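Local coordinates for protein Ta0487 (Thermoplasma acidophilum, PDB 3KBQ) that is of unknown function but belongs to the CinA family, this piece being its probable molybdopterin-binding domain, at residues Ile9-Glu14 and Val45-Asp50. Residues are numbered along the deposited sequence; the frame is centred on the assembly and turned at random.
Sequences ITVGNE and VMDDLD
Asp47 and Asn13 exchange hydrogen bonds just past the ends of two neighbouring parallel strands. Asp47 CB passes 4.1 Å from Asn13 OD1; from there Asp47 CG, anti to its own carbonyl carbon (chi1 -60°), comes near Gly12 CA and the same oxygen. Asp47 OD1 touches Val11 CG1 at 3.6 Å and comes close to a bound sulfate; Asp47 OD2 accepts from Asn13 N at 3.2 Å, the N-H aimed almost straight at it but from above the carboxylate plane. In return Asn13 OD1 takes Asp47 N at 3.0 Å, the donor tilted 34° from the amide carbonyl plane, with amide and carboxylate planes 50° apart. An alanine in place of Asp47 would probably leave Asn13 N, in helix 13-16, without this acceptor and Val11 CG1 less covered. The strands themselves pair through Val45 N to Thr10 O (3.0 Å) and Gly12 N to Val45 O (2.9 Å), Val11 CG2 meeting Val45 CG2 on the face covered by helix 49-62. At such C-terminal strand ends parallel alpha/beta sheets usually bind ligands; the sulfate, probably from the crystallisation liquor, may mark a pocket of this probable molybdopterin-binding domain.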
ATOM      1  N   ILE B   9      -6.156   3.385   1.662  1.00 21.79           N
ATOM      2  CA  ILE B   9      -5.945   3.182   0.250  1.00 21.22           C
ATOM      3  C   ILE B   9      -5.363   4.480  -0.305  1.00 21.89           C
ATOM      4  O   ILE B   9      -5.790   5.584   0.063  1.00 21.99           O
ATOM      5  CB  ILE B   9      -7.267   2.864  -0.491  1.00 21.66           C
ATOM      6  CG1 ILE B   9      -7.874   1.519  -0.012  1.00 21.28           C
ATOM      7  CG2 ILE B   9      -6.993   2.846  -2.062  1.00 18.94           C
ATOM      8  CD1 ILE B   9      -9.381   1.381  -0.440  1.00 19.24           C
ATOM      9  N   THR B  10      -4.362   4.348  -1.165  1.00 20.72           N
ATOM     10  CA  THR B  10      -3.771   5.482  -1.828  1.00 22.53           C
ATOM     11  C   THR B  10      -3.888   5.151  -3.326  1.00 22.07           C
ATOM     12  O   THR B  10      -3.459   4.080  -3.779  1.00 22.84           O
ATOM     13  CB  THR B  10      -2.258   5.644  -1.485  1.00 22.47           C
ATOM     14  OG1 THR B  10      -2.109   5.816  -0.067  1.00 24.57           O
ATOM     15  CG2 THR B  10      -1.647   6.896  -2.197  1.00 23.01           C
ATOM     16  N   VAL B  11      -4.458   6.071  -4.088  1.00 22.02           N
ATOM     17  CA  VAL B  11      -4.578   5.890  -5.552  1.00 21.42           C
ATOM     18  C   VAL B  11      -3.657   6.888  -6.295  1.00 23.21           C
ATOM     19  O   VAL B  11      -3.741   8.087  -6.056  1.00 23.22           O
ATOM     20  CB  VAL B  11      -6.051   6.136  -5.988  1.00 21.10           C
ATOM     21  CG1 VAL B  11      -6.223   5.915  -7.496  1.00 21.68           C
ATOM     22  CG2 VAL B  11      -7.041   5.237  -5.136  1.00 20.22           C
ATOM     23  N   GLY B  12      -2.790   6.417  -7.183  1.00 23.27           N
ATOM     24  CA  GLY B  12      -1.908   7.325  -7.895  1.00 24.18           C
ATOM     25  C   GLY B  12      -0.664   6.616  -8.416  1.00 24.55           C
ATOM     26  O   GLY B  12       0.170   6.122  -7.643  1.00 22.72           O
ATOM     27  N   ASN B  13      -0.557   6.551  -9.734  1.00 25.19           N
ATOM     28  CA  ASN B  13       0.612   5.982 -10.395  1.00 26.52           C
ATOM     29  C   ASN B  13       1.935   6.568  -9.921  1.00 26.38           C
ATOM     30  O   ASN B  13       2.932   5.857  -9.868  1.00 26.28           O
ATOM     31  CB  ASN B  13       0.514   6.199 -11.925  1.00 26.38           C
ATOM     32  CG  ASN B  13      -0.651   5.437 -12.553  1.00 32.05           C
ATOM     33  OD1 ASN B  13      -1.395   4.730 -11.875  1.00 34.88           O
ATOM     34  ND2 ASN B  13      -0.826   5.602 -13.856  1.00 34.64           N
ATOM     35  N   GLU B  14       1.955   7.863  -9.604  1.00 26.61           N
ATOM     36  CA  GLU B  14       3.217   8.494  -9.233  1.00 28.22           C
ATOM     37  C   GLU B  14       3.763   7.956  -7.891  1.00 27.59           C
ATOM     38  O   GLU B  14       4.970   7.917  -7.693  1.00 27.49           O
ATOM     39  CB  GLU B  14       3.106  10.037  -9.224  1.00 29.14           C
ATOM     40  CG  GLU B  14       2.227  10.590  -8.075  1.00 31.84           C
ATOM     41  CD  GLU B  14       0.728  10.265  -8.214  1.00 36.70           C
ATOM     42  OE1 GLU B  14       0.276   9.890  -9.337  1.00 38.41           O
ATOM     43  OE2 GLU B  14       0.016  10.361  -7.177  1.00 36.30           O
ATOM     44  N   VAL B  45      -2.673   1.682  -5.324  1.00 22.85           N
ATOM     45  CA  VAL B  45      -3.110   1.223  -6.607  1.00 22.48           C
ATOM     46  C   VAL B  45      -3.012   2.322  -7.673  1.00 22.84           C
ATOM     47  O   VAL B  45      -2.973   3.502  -7.365  1.00 23.76           O
ATOM     48  CB  VAL B  45      -4.548   0.675  -6.570  1.00 22.25           C
ATOM     49  CG1 VAL B  45      -4.612  -0.627  -5.683  1.00 20.86           C
ATOM     50  CG2 VAL B  45      -5.580   1.786  -6.156  1.00 21.83           C
ATOM     51  N   MET B  46      -3.006   1.882  -8.923  1.00 22.62           N
ATOM     52  CA  MET B  46      -2.963   2.763 -10.100  1.00 24.10           C
ATOM     53  C   MET B  46      -4.295   3.450 -10.310  1.00 24.75           C
ATOM     54  O   MET B  46      -5.352   2.989  -9.802  1.00 23.85           O
ATOM     55  CB  MET B  46      -2.677   1.910 -11.375  1.00 22.37           C
ATOM     56  CG  MET B  46      -1.210   1.339 -11.428  1.00 23.89           C
ATOM     57  SD  MET B  46      -0.803   0.335 -12.938  1.00 23.05           S
ATOM     58  CE  MET B  46      -2.050  -0.821 -12.818  1.00 24.58           C
ATOM     59  N   ASP B  47      -4.242   4.517 -11.118  1.00 25.25           N
ATOM     60  CA  ASP B  47      -5.431   5.170 -11.611  1.00 26.65           C
ATOM     61  C   ASP B  47      -6.137   4.264 -12.589  1.00 26.28           C
ATOM     62  O   ASP B  47      -6.043   4.452 -13.793  1.00 25.18           O
ATOM     63  CB  ASP B  47      -5.055   6.516 -12.255  1.00 26.06           C
ATOM     64  CG  ASP B  47      -4.390   7.431 -11.232  1.00 30.05           C
ATOM     65  OD1 ASP B  47      -5.139   7.854 -10.306  1.00 33.41           O
ATOM     66  OD2 ASP B  47      -3.145   7.641 -11.283  1.00 31.50           O
ATOM     67  N   ASP B  48      -6.915   3.326 -12.068  1.00 24.96           N
ATOM     68  CA  ASP B  48      -7.439   2.259 -12.913  1.00 25.11           C
ATOM     69  C   ASP B  48      -8.684   1.709 -12.221  1.00 24.64           C
ATOM     70  O   ASP B  48      -8.587   1.312 -11.032  1.00 21.97           O
ATOM     71  CB  ASP B  48      -6.377   1.152 -12.956  1.00 26.20           C
ATOM     72  CG  ASP B  48      -6.841  -0.066 -13.710  1.00 29.58           C
ATOM     73  OD1 ASP B  48      -6.262  -0.291 -14.782  1.00 32.20           O
ATOM     74  OD2 ASP B  48      -7.798  -0.770 -13.257  1.00 31.49           O
ATOM     75  N   LEU B  49      -9.816   1.655 -12.942  1.00 23.08           N
ATOM     76  CA  LEU B  49     -11.106   1.324 -12.292  1.00 23.86           C
ATOM     77  C   LEU B  49     -11.062   0.011 -11.577  1.00 23.01           C
ATOM     78  O   LEU B  49     -11.502  -0.085 -10.450  1.00 23.66           O
ATOM     79  CB  LEU B  49     -12.307   1.300 -13.285  1.00 23.34           C
ATOM     80  CG  LEU B  49     -12.637   2.676 -13.869  1.00 24.16           C
ATOM     81  CD1 LEU B  49     -13.743   2.574 -14.958  1.00 23.14           C
ATOM     82  CD2 LEU B  49     -13.027   3.679 -12.794  1.00 23.71           C
ATOM     83  N   ASP B  50     -10.532  -1.006 -12.229  1.00 23.58           N
ATOM     84  CA  ASP B  50     -10.641  -2.342 -11.679  1.00 23.85           C
ATOM     85  C   ASP B  50      -9.698  -2.460 -10.475  1.00 23.07           C
ATOM     86  O   ASP B  50     -10.008  -3.172  -9.542  1.00 23.00           O
ATOM     87  CB  ASP B  50     -10.270  -3.401 -12.693  1.00 22.50           C
ATOM     88  CG  ASP B  50     -11.334  -3.622 -13.781  1.00 27.92           C
ATOM     89  OD1 ASP B  50     -12.481  -3.117 -13.681  1.00 26.54           O
ATOM     90  OD2 ASP B  50     -11.001  -4.341 -14.767  1.00 25.26           O
TER